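Local coordinates for protein beta-1,4-galactanase (Thielavia heterothallica, PDB 1HJS) that hydrolyses beta-1,4-galactosidic linkages in type I arabinogalactans, as a family 53 glycoside hydrolase with a TIM-barrel fold, at residues V211-F216 with V244-P249; S219-S224 with S258-V263; N104-L109 with A154-S159; F80-T85 with Y110-D115. All blocks are in the same frame, centred on the assembly; numbering follows the deposited sequence.

Contact 1. Residues V211-F216 with V244-P249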
# COMPACT_ATOMS: atom_id res chain seq x y z
N VAL A 211 -6.90 0.72 3.03
CA VAL A 211 -6.60 1.11 4.40
C VAL A 211 -5.38 0.35 4.90
O VAL A 211 -5.12 -0.78 4.48
CB VAL A 211 -7.76 0.79 5.36
CG1 VAL A 211 -9.02 1.52 4.92
CG2 VAL A 211 -8.00 -0.71 5.42
N SER A 212 -4.63 0.99 5.79
CA SER A 212 -3.49 0.34 6.41
C SER A 212 -4.08 -0.27 7.68
O SER A 212 -5.01 0.28 8.26
CB SER A 212 -2.41 1.35 6.80
OG SER A 212 -1.87 2.01 5.66
N PHE A 213 -3.56 -1.42 8.09
CA PHE A 213 -4.04 -2.07 9.31
C PHE A 213 -2.87 -2.77 9.98
O PHE A 213 -2.42 -3.83 9.53
CB PHE A 213 -5.14 -3.09 9.00
CG PHE A 213 -5.69 -3.77 10.23
CD1 PHE A 213 -6.44 -3.05 11.16
CD2 PHE A 213 -5.43 -5.11 10.47
CE1 PHE A 213 -6.92 -3.67 12.32
CE2 PHE A 213 -5.90 -5.74 11.62
CZ PHE A 213 -6.65 -5.02 12.55
N TYR A 214 -2.38 -2.16 11.05
CA TYR A 214 -1.25 -2.69 11.82
C TYR A 214 -1.71 -2.95 13.25
O TYR A 214 -2.53 -2.21 13.80
CB TYR A 214 -0.10 -1.68 11.81
CG TYR A 214 0.61 -1.57 10.48
CD1 TYR A 214 1.47 -2.57 10.04
CD2 TYR A 214 0.43 -0.45 9.67
CE1 TYR A 214 2.14 -2.46 8.82
CE2 TYR A 214 1.10 -0.33 8.44
CZ TYR A 214 1.96 -1.34 8.04
OH TYR A 214 2.65 -1.23 6.85
N PRO A 215 -1.18 -4.01 13.88
CA PRO A 215 -1.57 -4.33 15.26
C PRO A 215 -0.72 -3.72 16.36
O PRO A 215 -1.08 -3.81 17.53
CB PRO A 215 -1.48 -5.85 15.27
CG PRO A 215 -0.21 -6.07 14.47
CD PRO A 215 -0.38 -5.10 13.29
N PHE A 216 0.39 -3.08 16.00
CA PHE A 216 1.30 -2.55 17.00
C PHE A 216 1.46 -1.04 17.16
O PHE A 216 2.49 -0.58 17.64
CB PHE A 216 2.68 -3.18 16.81
CG PHE A 216 3.07 -3.34 15.37
CD1 PHE A 216 3.13 -2.24 14.52
CD2 PHE A 216 3.38 -4.59 14.86
CE1 PHE A 216 3.49 -2.39 13.17
CE2 PHE A 216 3.75 -4.75 13.51
CZ PHE A 216 3.80 -3.65 12.67
N VAL A 244 -4.27 -2.51 2.32
CA VAL A 244 -3.08 -2.40 1.48
C VAL A 244 -1.74 -2.43 2.21
O VAL A 244 -0.69 -2.40 1.57
CB VAL A 244 -3.18 -1.14 0.60
CG1 VAL A 244 -4.45 -1.21 -0.23
CG2 VAL A 244 -3.20 0.12 1.45
N GLU A 245 -1.79 -2.48 3.53
CA GLU A 245 -0.58 -2.56 4.35
C GLU A 245 -0.92 -3.25 5.66
O GLU A 245 -1.90 -2.89 6.31
CB GLU A 245 -0.02 -1.16 4.66
CG GLU A 245 0.86 -0.57 3.56
CD GLU A 245 1.60 0.68 4.01
OE1 GLU A 245 1.99 0.74 5.20
OE2 GLU A 245 1.81 1.59 3.18
N THR A 246 -0.13 -4.24 6.03
CA THR A 246 -0.31 -4.95 7.29
C THR A 246 0.95 -5.75 7.60
O THR A 246 1.74 -6.07 6.70
CB THR A 246 -1.55 -5.89 7.26
OG1 THR A 246 -1.87 -6.31 8.59
CG2 THR A 246 -1.27 -7.13 6.41
N ASN A 247 1.15 -6.04 8.89
CA ASN A 247 2.32 -6.77 9.38
C ASN A 247 1.90 -7.57 10.62
O ASN A 247 0.91 -7.23 11.27
CB ASN A 247 3.41 -5.80 9.88
CG ASN A 247 4.37 -5.33 8.80
OD1 ASN A 247 5.21 -4.47 9.07
ND2 ASN A 247 4.27 -5.88 7.59
N TRP A 248 2.67 -8.61 10.91
CA TRP A 248 2.50 -9.39 12.14
C TRP A 248 3.91 -9.84 12.47
O TRP A 248 4.63 -10.38 11.62
CB TRP A 248 1.59 -10.61 11.99
CG TRP A 248 1.43 -11.27 13.33
CD1 TRP A 248 2.13 -12.35 13.81
CD2 TRP A 248 0.61 -10.82 14.42
NE1 TRP A 248 1.79 -12.59 15.12
CE2 TRP A 248 0.86 -11.67 15.52
CE3 TRP A 248 -0.32 -9.78 14.56
CZ2 TRP A 248 0.22 -11.51 16.76
CZ3 TRP A 248 -0.96 -9.61 15.79
CH2 TRP A 248 -0.68 -10.48 16.87
N PRO A 249 4.34 -9.63 13.72
CA PRO A 249 5.70 -10.02 14.10
C PRO A 249 6.01 -11.47 14.39
O PRO A 249 5.17 -12.23 14.89
CB PRO A 249 5.98 -9.12 15.30
CG PRO A 249 4.65 -9.03 15.96
CD PRO A 249 3.66 -8.91 14.82
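S212 and E245 sit side by side where two neighbouring parallel strands of the TIM barrel, 208-212 and 240-245, run out into loops at their C-terminal ends. Helix 223-237 joins them as a beta-alpha-beta crossover. Two backbone hydrogen bonds tie the chains: V244 N to V211 O (2.9 Å) and a straighter one, F213 N to E245 O (2.8 Å, 163° at the hydrogen). Past the strands a side chain takes over, as T246 OG1 donates to F213 O at 2.7 Å.

E245, probably the nucleophile, is buried at the active centre. R45 forms a salt bridge with its OE2, and S212 OG is hydrogen-bonded to E135, the probable proton donor, and to H178.

Van der Waals packing carries the contact onward. N247 CB sits at the edge of the F216 ring, 3.5 Å from CZ, and lies beside Y214, their amide and ring planes steeply inclined; N247 ND2 is hydrogen-bonded to W296 O. In an apolar pair, P215 CG touches W248 CE3 at 3.7 Å. P215 CD lies 3.2 Å from N247 O, a buried carbonyl with no polar partner in the model.

Y214 OH reaches the other carboxylate oxygen of E245, donating to OE1 at 2.7 Å from the anti side, 22° out of the carboxylate plane.

Contact 2. Residues S219-S224 with S258-V263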
# COMPACT_ATOMS: atom_id res chain seq x y z
N SER A 219 -3.81 -0.32 20.66
CA SER A 219 -4.62 -1.48 21.04
C SER A 219 -6.03 -1.36 20.47
O SER A 219 -6.81 -2.31 20.53
CB SER A 219 -4.69 -1.60 22.57
OG SER A 219 -5.24 -0.44 23.14
N SER A 220 -6.36 -0.20 19.91
CA SER A 220 -7.68 0.01 19.32
C SER A 220 -7.85 -0.70 17.98
O SER A 220 -8.97 -0.85 17.49
CB SER A 220 -7.94 1.51 19.14
OG SER A 220 -7.99 2.17 20.40
N ALA A 221 -6.74 -1.15 17.40
CA ALA A 221 -6.77 -1.82 16.10
C ALA A 221 -7.22 -3.28 16.19
O ALA A 221 -6.51 -4.19 15.75
CB ALA A 221 -5.38 -1.74 15.45
N THR A 222 -8.40 -3.49 16.77
CA THR A 222 -8.93 -4.84 16.89
C THR A 222 -9.48 -5.32 15.56
O THR A 222 -9.80 -4.52 14.68
CB THR A 222 -10.07 -4.91 17.92
OG1 THR A 222 -11.10 -3.98 17.54
CG2 THR A 222 -9.57 -4.56 19.31
N LEU A 223 -9.58 -6.63 15.40
CA LEU A 223 -10.13 -7.20 14.19
C LEU A 223 -11.61 -6.82 14.14
O LEU A 223 -12.18 -6.63 13.06
CB LEU A 223 -9.97 -8.72 14.19
CG LEU A 223 -8.51 -9.19 14.17
CD1 LEU A 223 -8.46 -10.70 14.35
CD2 LEU A 223 -7.86 -8.79 12.86
N SER A 224 -12.22 -6.71 15.31
CA SER A 224 -13.63 -6.34 15.39
C SER A 224 -13.84 -4.93 14.86
O SER A 224 -14.78 -4.67 14.10
CB SER A 224 -14.13 -6.43 16.84
OG SER A 224 -13.41 -5.54 17.68
N SER A 258 0.19 -1.79 23.64
CA SER A 258 -0.40 -3.08 23.95
C SER A 258 -1.11 -3.54 22.67
O SER A 258 -1.64 -2.72 21.93
CB SER A 258 -1.41 -2.94 25.09
OG SER A 258 -0.80 -2.37 26.24
N PHE A 259 -1.10 -4.84 22.41
CA PHE A 259 -1.75 -5.36 21.22
C PHE A 259 -3.27 -5.41 21.38
O PHE A 259 -3.77 -5.47 22.50
CB PHE A 259 -1.21 -6.75 20.89
CG PHE A 259 0.02 -6.73 20.03
CD1 PHE A 259 1.15 -6.02 20.43
CD2 PHE A 259 0.05 -7.40 18.81
CE1 PHE A 259 2.29 -5.97 19.61
CE2 PHE A 259 1.18 -7.36 18.00
CZ PHE A 259 2.30 -6.65 18.40
N PRO A 260 -4.01 -5.36 20.26
CA PRO A 260 -5.48 -5.40 20.32
C PRO A 260 -5.95 -6.66 21.03
O PRO A 260 -5.35 -7.73 20.89
CB PRO A 260 -5.88 -5.38 18.85
CG PRO A 260 -4.77 -4.58 18.21
CD PRO A 260 -3.55 -5.16 18.88
N SER A 261 -7.03 -6.54 21.80
CA SER A 261 -7.56 -7.66 22.56
C SER A 261 -7.84 -8.94 21.77
O SER A 261 -7.55 -10.03 22.27
CB SER A 261 -8.83 -7.23 23.30
OG SER A 261 -9.85 -6.84 22.40
N ASP A 262 -8.40 -8.83 20.57
CA ASP A 262 -8.70 -10.03 19.80
C ASP A 262 -7.58 -10.65 18.98
O ASP A 262 -7.83 -11.48 18.10
CB ASP A 262 -9.94 -9.84 18.91
CG ASP A 262 -9.86 -8.62 18.02
OD1 ASP A 262 -8.73 -8.14 17.75
OD2 ASP A 262 -10.93 -8.15 17.57
N VAL A 263 -6.34 -10.27 19.27
CA VAL A 263 -5.18 -10.84 18.58
C VAL A 263 -4.09 -11.19 19.61
O VAL A 263 -3.01 -11.66 19.25
CB VAL A 263 -4.58 -9.87 17.53
CG1 VAL A 263 -5.60 -9.60 16.44
CG2 VAL A 263 -4.13 -8.58 18.19
O HOH W 1 -7.92 -3.96 22.60
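L223 N donates to D262 OD1 in a nearly straight hydrogen bond of 2.9 Å, with 170° at the hydrogen. The next amide, S224 N, turns to the other oxygen of the same carboxylate, D262 OD2, at 3.0 Å. Both oxygens are met on their syn sides, so the two amides grip the carboxylate through both its oxygens at the start of the helix. D262 can offer it because its CG stands between its own backbone N and carbonyl carbon (chi1 53°), the side chain pointing at 219-224.

T222, at the N-cap position, crosses D262 at about a right angle, and its OG1 takes the amide of A225. Its methyl goes the other way, CG2 lying 3.8 Å from P260 CB. P260 is the main apolar piece of the loop: its ring pushes toward A221, with CG just 3.0 Å from A221 O, a buried carbonyl that finds no polar partner in the model. V263, the residue after D262, packs CG1 on L223 CG at 3.7 Å, and both residues also lean on helix 270-285.

At the more exposed end a water bridges the chains, donating to S219 O and accepting from S261 N at 2.8 Å.

The dipole of the helix would probably favour a negative group here. With the loop after strand 240-245 meeting the start of helix 223-237, the arrangement is a helix N-terminus with its own threonine N-cap, whose first two amides are also bound by a carboxylate distant in sequence.

Contact 3. Residues N104-L109 with A154-S159. With NAG (2-acetamido-2-deoxy-beta-D-glucopyranose), chain E; SO4 (sulfate ion), chain F.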
# COMPACT_ATOMS: atom_id res chain seq x y z
N ASN A 104 -1.57 26.04 -9.91
CA ASN A 104 -0.42 25.44 -10.55
C ASN A 104 -0.06 24.06 -10.01
O ASN A 104 0.41 23.20 -10.76
CB ASN A 104 0.79 26.37 -10.44
CG ASN A 104 0.68 27.58 -11.35
OD1 ASN A 104 0.45 27.44 -12.55
ND2 ASN A 104 0.85 28.77 -10.79
N LEU A 105 -0.28 23.85 -8.72
CA LEU A 105 0.02 22.56 -8.11
C LEU A 105 -0.90 21.49 -8.69
O LEU A 105 -0.46 20.38 -8.99
CB LEU A 105 -0.15 22.62 -6.60
CG LEU A 105 0.06 21.29 -5.86
CD1 LEU A 105 1.48 20.77 -6.11
CD2 LEU A 105 -0.17 21.50 -4.37
N SER A 106 -2.18 21.82 -8.85
CA SER A 106 -3.14 20.87 -9.39
C SER A 106 -2.72 20.47 -10.79
O SER A 106 -2.83 19.30 -11.18
CB SER A 106 -4.54 21.50 -9.45
OG SER A 106 -5.01 21.81 -8.15
N TRP A 107 -2.23 21.43 -11.55
CA TRP A 107 -1.79 21.16 -12.91
C TRP A 107 -0.51 20.32 -12.90
O TRP A 107 -0.36 19.41 -13.72
CB TRP A 107 -1.57 22.46 -13.66
CG TRP A 107 -1.73 22.31 -15.13
CD1 TRP A 107 -2.30 21.24 -15.79
CD2 TRP A 107 -1.36 23.25 -16.14
NE1 TRP A 107 -2.30 21.47 -17.14
CE2 TRP A 107 -1.73 22.69 -17.39
CE3 TRP A 107 -0.75 24.51 -16.11
CZ2 TRP A 107 -1.51 23.36 -18.60
CZ3 TRP A 107 -0.53 25.17 -17.32
CH2 TRP A 107 -0.91 24.59 -18.54
N LYS A 108 0.39 20.63 -11.98
CA LYS A 108 1.65 19.91 -11.86
C LYS A 108 1.34 18.45 -11.54
O LYS A 108 1.93 17.54 -12.12
CB LYS A 108 2.49 20.48 -10.72
CG LYS A 108 4.00 20.48 -10.93
CD LYS A 108 4.52 19.30 -11.74
CE LYS A 108 6.02 19.42 -11.92
NZ LYS A 108 6.54 18.59 -13.04
N LEU A 109 0.43 18.25 -10.59
CA LEU A 109 0.04 16.91 -10.16
C LEU A 109 -0.56 16.12 -11.32
O LEU A 109 -0.28 14.93 -11.49
CB LEU A 109 -0.96 17.01 -9.01
CG LEU A 109 -1.43 15.68 -8.41
CD1 LEU A 109 -0.22 14.86 -7.98
CD2 LEU A 109 -2.34 15.96 -7.23
N ALA A 154 -9.76 17.82 -2.46
CA ALA A 154 -10.67 17.27 -3.47
C ALA A 154 -10.18 17.65 -4.87
O ALA A 154 -10.20 16.82 -5.78
CB ALA A 154 -12.09 17.79 -3.24
N ARG A 155 -9.76 18.89 -5.03
CA ARG A 155 -9.28 19.38 -6.31
C ARG A 155 -8.02 18.64 -6.76
O ARG A 155 -7.89 18.25 -7.92
CB ARG A 155 -9.00 20.88 -6.22
CG ARG A 155 -8.40 21.47 -7.47
CD ARG A 155 -9.32 22.52 -8.08
NE ARG A 155 -8.56 23.68 -8.54
CZ ARG A 155 -8.51 24.85 -7.91
NH1 ARG A 155 -9.19 25.04 -6.79
NH2 ARG A 155 -7.77 25.83 -8.41
N LEU A 156 -7.09 18.46 -5.83
CA LEU A 156 -5.85 17.77 -6.14
C LEU A 156 -6.12 16.32 -6.54
O LEU A 156 -5.60 15.83 -7.55
CB LEU A 156 -4.90 17.82 -4.93
CG LEU A 156 -4.31 19.20 -4.61
CD1 LEU A 156 -3.60 19.15 -3.26
CD2 LEU A 156 -3.33 19.61 -5.71
N LEU A 157 -6.95 15.63 -5.76
CA LEU A 157 -7.26 14.23 -6.05
C LEU A 157 -7.99 14.10 -7.39
O LEU A 157 -7.78 13.13 -8.13
CB LEU A 157 -8.09 13.62 -4.92
CG LEU A 157 -7.33 13.50 -3.59
CD1 LEU A 157 -8.24 12.93 -2.51
CD2 LEU A 157 -6.11 12.60 -3.77
N HIS A 158 -8.83 15.08 -7.71
CA HIS A 158 -9.56 15.06 -8.99
C HIS A 158 -8.54 15.14 -10.13
O HIS A 158 -8.66 14.43 -11.13
CB HIS A 158 -10.53 16.25 -9.07
CG HIS A 158 -11.30 16.31 -10.36
ND1 HIS A 158 -12.30 15.43 -10.67
CD2 HIS A 158 -11.20 17.16 -11.41
CE1 HIS A 158 -12.80 15.73 -11.86
NE2 HIS A 158 -12.14 16.78 -12.33
N SER A 159 -7.55 16.01 -9.97
CA SER A 159 -6.51 16.18 -10.98
C SER A 159 -5.68 14.92 -11.14
O SER A 159 -5.36 14.52 -12.26
CB SER A 159 -5.60 17.36 -10.62
OG SER A 159 -6.31 18.58 -10.66
C1 NAG E . 1.61 21.03 -17.37
C2 NAG E . 2.35 22.32 -16.98
C3 NAG E . 2.12 23.40 -18.05
C4 NAG E . 2.46 22.88 -19.44
C5 NAG E . 1.72 21.56 -19.70
C6 NAG E . 2.11 20.94 -21.03
C7 NAG E . 2.68 22.90 -14.67
C8 NAG E . 2.20 23.73 -13.49
N2 NAG E . 1.85 22.78 -15.70
O3 NAG E . 2.93 24.53 -17.76
O4 NAG E . 2.09 23.84 -20.42
O5 NAG E . 2.03 20.60 -18.67
O6 NAG E . 1.13 20.00 -21.46
O7 NAG E . 3.80 22.38 -14.64
S SO4 F . 9.07 16.47 -11.82
O1 SO4 F . 7.64 15.71 -11.80
O2 SO4 F . 8.95 17.48 -12.85
O3 SO4 F . 9.33 16.97 -10.64
O4 SO4 F . 9.97 15.44 -12.27
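L156 lays its CD2 methyl against L105, 3.8 Å from CG, the two leucines crossing at about a right angle. The same methyl is 3.7 Å from S106 OG. Back at its root, L156 CB meets L109 CD2 at 3.9 Å, and this L109 methyl also presses on L156 O at 3.3 Å. L109 gets there because its CG stands opposite the backbone N (chi1 -178°), which sends the branch over the facing helix.

S106 is the small residue that lets the backbones come close, its CA 5.2 Å from that of L156. S159, equally small, fits beside it, with CB 3.4 Å from S106 O. S106 OG turns back to its own helix, hydrogen-bonded to I102 O, whereas R155 swings its bent chain past S106 to D103 of helix 102-122 in a salt bridge.

The outward side of 104-109 borders the glycan attached to N111; the acetamide nitrogen N2 of the sugar lies over one face of W107, toward the rim, while K108 NZ holds a sulfate, probably from the crystallisation liquor, that W98 and N51 also bind.

Helices 102-122 and 150-165 follow barrel strands 75-80 and 129-132, neighbours in the sheet, and pack in the outer layer nearly side by side, at -27°, with segment axes 8.6 Å apart at their closest.

Contact 4. Residues F80-T85 with Y110-D115. With NAG (2-acetamido-2-deoxy-beta-D-glucopyranose), chain E.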
# COMPACT_ATOMS: atom_id res chain seq x y z
N PHE A 80 1.61 5.92 -5.59
CA PHE A 80 2.22 7.24 -5.72
C PHE A 80 2.21 7.94 -4.37
O PHE A 80 1.14 8.16 -3.80
CB PHE A 80 1.44 8.12 -6.70
CG PHE A 80 1.65 7.77 -8.14
CD1 PHE A 80 2.91 7.86 -8.72
CD2 PHE A 80 0.57 7.40 -8.94
CE1 PHE A 80 3.10 7.57 -10.08
CE2 PHE A 80 0.74 7.11 -10.30
CZ PHE A 80 2.01 7.20 -10.87
N HIS A 81 3.38 8.28 -3.85
CA HIS A 81 3.46 9.00 -2.59
C HIS A 81 3.38 10.51 -2.84
O HIS A 81 3.16 11.29 -1.92
CB HIS A 81 4.76 8.69 -1.84
CG HIS A 81 4.74 7.38 -1.10
ND1 HIS A 81 5.33 7.22 0.14
CD2 HIS A 81 4.19 6.19 -1.41
CE1 HIS A 81 5.15 5.98 0.55
NE2 HIS A 81 4.46 5.33 -0.37
N TYR A 82 3.56 10.91 -4.10
CA TYR A 82 3.54 12.32 -4.47
C TYR A 82 4.42 13.12 -3.52
O TYR A 82 4.00 14.13 -2.94
CB TYR A 82 2.11 12.87 -4.46
CG TYR A 82 1.21 12.26 -5.52
CD1 TYR A 82 1.65 12.12 -6.84
CD2 TYR A 82 -0.10 11.86 -5.22
CE1 TYR A 82 0.81 11.61 -7.83
CE2 TYR A 82 -0.95 11.35 -6.21
CZ TYR A 82 -0.48 11.23 -7.51
OH TYR A 82 -1.31 10.75 -8.50
N SER A 83 5.65 12.64 -3.36
CA SER A 83 6.65 13.26 -2.51
C SER A 83 7.98 12.68 -2.95
O SER A 83 8.02 11.69 -3.67
CB SER A 83 6.39 12.91 -1.04
OG SER A 83 7.35 13.53 -0.20
N ASP A 84 9.08 13.31 -2.54
CA ASP A 84 10.40 12.78 -2.90
C ASP A 84 10.81 11.76 -1.85
O ASP A 84 11.82 11.09 -1.99
CB ASP A 84 11.46 13.88 -2.94
CG ASP A 84 11.23 14.88 -4.05
OD1 ASP A 84 10.75 14.49 -5.13
OD2 ASP A 84 11.56 16.07 -3.83
N THR A 85 10.01 11.66 -0.79
CA THR A 85 10.31 10.73 0.30
C THR A 85 9.04 10.15 0.92
O THR A 85 7.93 10.38 0.42
CB THR A 85 11.15 11.45 1.39
OG1 THR A 85 11.65 10.49 2.33
CG2 THR A 85 10.30 12.49 2.11
N TYR A 110 -1.39 16.79 -12.11
CA TYR A 110 -2.00 16.14 -13.27
C TYR A 110 -0.92 15.76 -14.28
O TYR A 110 -0.88 14.62 -14.74
CB TYR A 110 -3.03 17.09 -13.90
CG TYR A 110 -3.55 16.62 -15.24
CD1 TYR A 110 -2.91 16.99 -16.42
CD2 TYR A 110 -4.69 15.82 -15.33
CE1 TYR A 110 -3.39 16.58 -17.67
CE2 TYR A 110 -5.18 15.39 -16.57
CZ TYR A 110 -4.52 15.78 -17.73
OH TYR A 110 -5.00 15.38 -18.96
N ASN A 111 -0.04 16.71 -14.59
CA ASN A 111 1.05 16.47 -15.54
C ASN A 111 1.93 15.32 -15.10
O ASN A 111 2.27 14.44 -15.89
CB ASN A 111 1.93 17.72 -15.68
CG ASN A 111 1.24 18.86 -16.39
OD1 ASN A 111 0.15 18.70 -16.94
ND2 ASN A 111 1.89 20.01 -16.38
N TYR A 112 2.33 15.35 -13.83
CA TYR A 112 3.19 14.30 -13.27
C TYR A 112 2.56 12.92 -13.37
O TYR A 112 3.19 11.96 -13.80
CB TYR A 112 3.52 14.60 -11.81
CG TYR A 112 4.12 13.41 -11.08
CD1 TYR A 112 5.48 13.10 -11.20
CD2 TYR A 112 3.33 12.57 -10.30
CE1 TYR A 112 6.03 11.98 -10.56
CE2 TYR A 112 3.86 11.45 -9.66
CZ TYR A 112 5.21 11.16 -9.80
OH TYR A 112 5.74 10.05 -9.16
N THR A 113 1.30 12.83 -12.94
CA THR A 113 0.59 11.56 -12.96
C THR A 113 0.38 11.08 -14.40
O THR A 113 0.59 9.90 -14.71
CB THR A 113 -0.78 11.70 -12.27
OG1 THR A 113 -0.57 12.18 -10.93
CG2 THR A 113 -1.49 10.35 -12.21
N LEU A 114 -0.03 11.99 -15.27
CA LEU A 114 -0.24 11.64 -16.68
C LEU A 114 1.07 11.13 -17.29
O LEU A 114 1.10 10.10 -17.95
CB LEU A 114 -0.72 12.87 -17.45
CG LEU A 114 -0.85 12.74 -18.98
CD1 LEU A 114 -1.83 11.62 -19.32
CD2 LEU A 114 -1.33 14.06 -19.56
N ASP A 115 2.15 11.88 -17.05
CA ASP A 115 3.47 11.52 -17.56
C ASP A 115 3.91 10.15 -17.06
O ASP A 115 4.34 9.31 -17.85
CB ASP A 115 4.49 12.58 -17.14
CG ASP A 115 5.90 12.23 -17.57
OD1 ASP A 115 6.17 12.28 -18.79
OD2 ASP A 115 6.73 11.90 -16.69
C1 NAG E . 1.61 21.03 -17.37
C2 NAG E . 2.35 22.32 -16.98
C3 NAG E . 2.12 23.40 -18.05
C4 NAG E . 2.46 22.88 -19.44
C5 NAG E . 1.72 21.56 -19.70
C6 NAG E . 2.11 20.94 -21.03
C7 NAG E . 2.68 22.90 -14.67
C8 NAG E . 2.20 23.73 -13.49
N2 NAG E . 1.85 22.78 -15.70
O3 NAG E . 2.93 24.53 -17.76
O4 NAG E . 2.09 23.84 -20.42
O5 NAG E . 2.03 20.60 -18.67
O6 NAG E . 1.13 20.00 -21.46
O7 NAG E . 3.80 22.38 -14.64
O HOH W 2 4.93 9.84 -6.46
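With its CG swung opposite the backbone N (chi1 166°), Y112 throws its ring from the helix to F80 and Y82. T113, one residue on, keeps OG1 beside its own backbone N (chi1 -56°), where the hydroxyl of Y82 can reach it. The result is a three-ring aromatic cluster with a polar clasp next to it.

Y112 presents its edge to the face of F80 in an offset edge-to-face pair, planes at 71° and centroids 5.7 Å apart; its OH comes within 3.6 Å of F80 CD1. Toward Y82 it meets rim to rim instead, CE2 lying 3.6 Å from Y82 CE1, with neither ring over the other. F80 CB in turn covers part of one face of Y82.

All this joins the end of strand 75-80 of the TIM barrel, and the loop after it, to helix 102-122, the next barrel helix in the chain. F80 also touches A116 on that helix, and V48 of the adjoining strand.

Y82 OH donates to T113 OG1 at 2.9 Å, across the line of the threonine, whose hydroxyl is also hydrogen-bonded to L109 O. A water links Y112 OH, 2.8 Å away, to the backbone N of Y82, from which it accepts. T113 also completes the N-glycosylation sequon N111-Y112-T113, and on the outer side of the helix N111 ND2 is bonded covalently to the sugar C1 at 1.4 Å.

The four contacts form two pairs in one TIM barrel. Contacts 3 and 4 come first along the chain with alternating segments, share helix 102-122 and the glycan on it, and have centres 10 Å apart; L109 CD1 touches Y82 CE1. Contacts 1 and 2 follow, also interleaved, with centres 11 Å apart, where P215 O packs on P260 CD; helix 223-237, whose N-terminus lies in contact 2, connects the two strands of contact 1. Contact 1 lies across the chain's centre from contacts 3 and 4, about 29 and 25 Å away between centres. Contact 1 thus holds the probable nucleophile E245 at the strand ends, while contacts 2, 3 and 4 join outer-layer helices to each other or to loops.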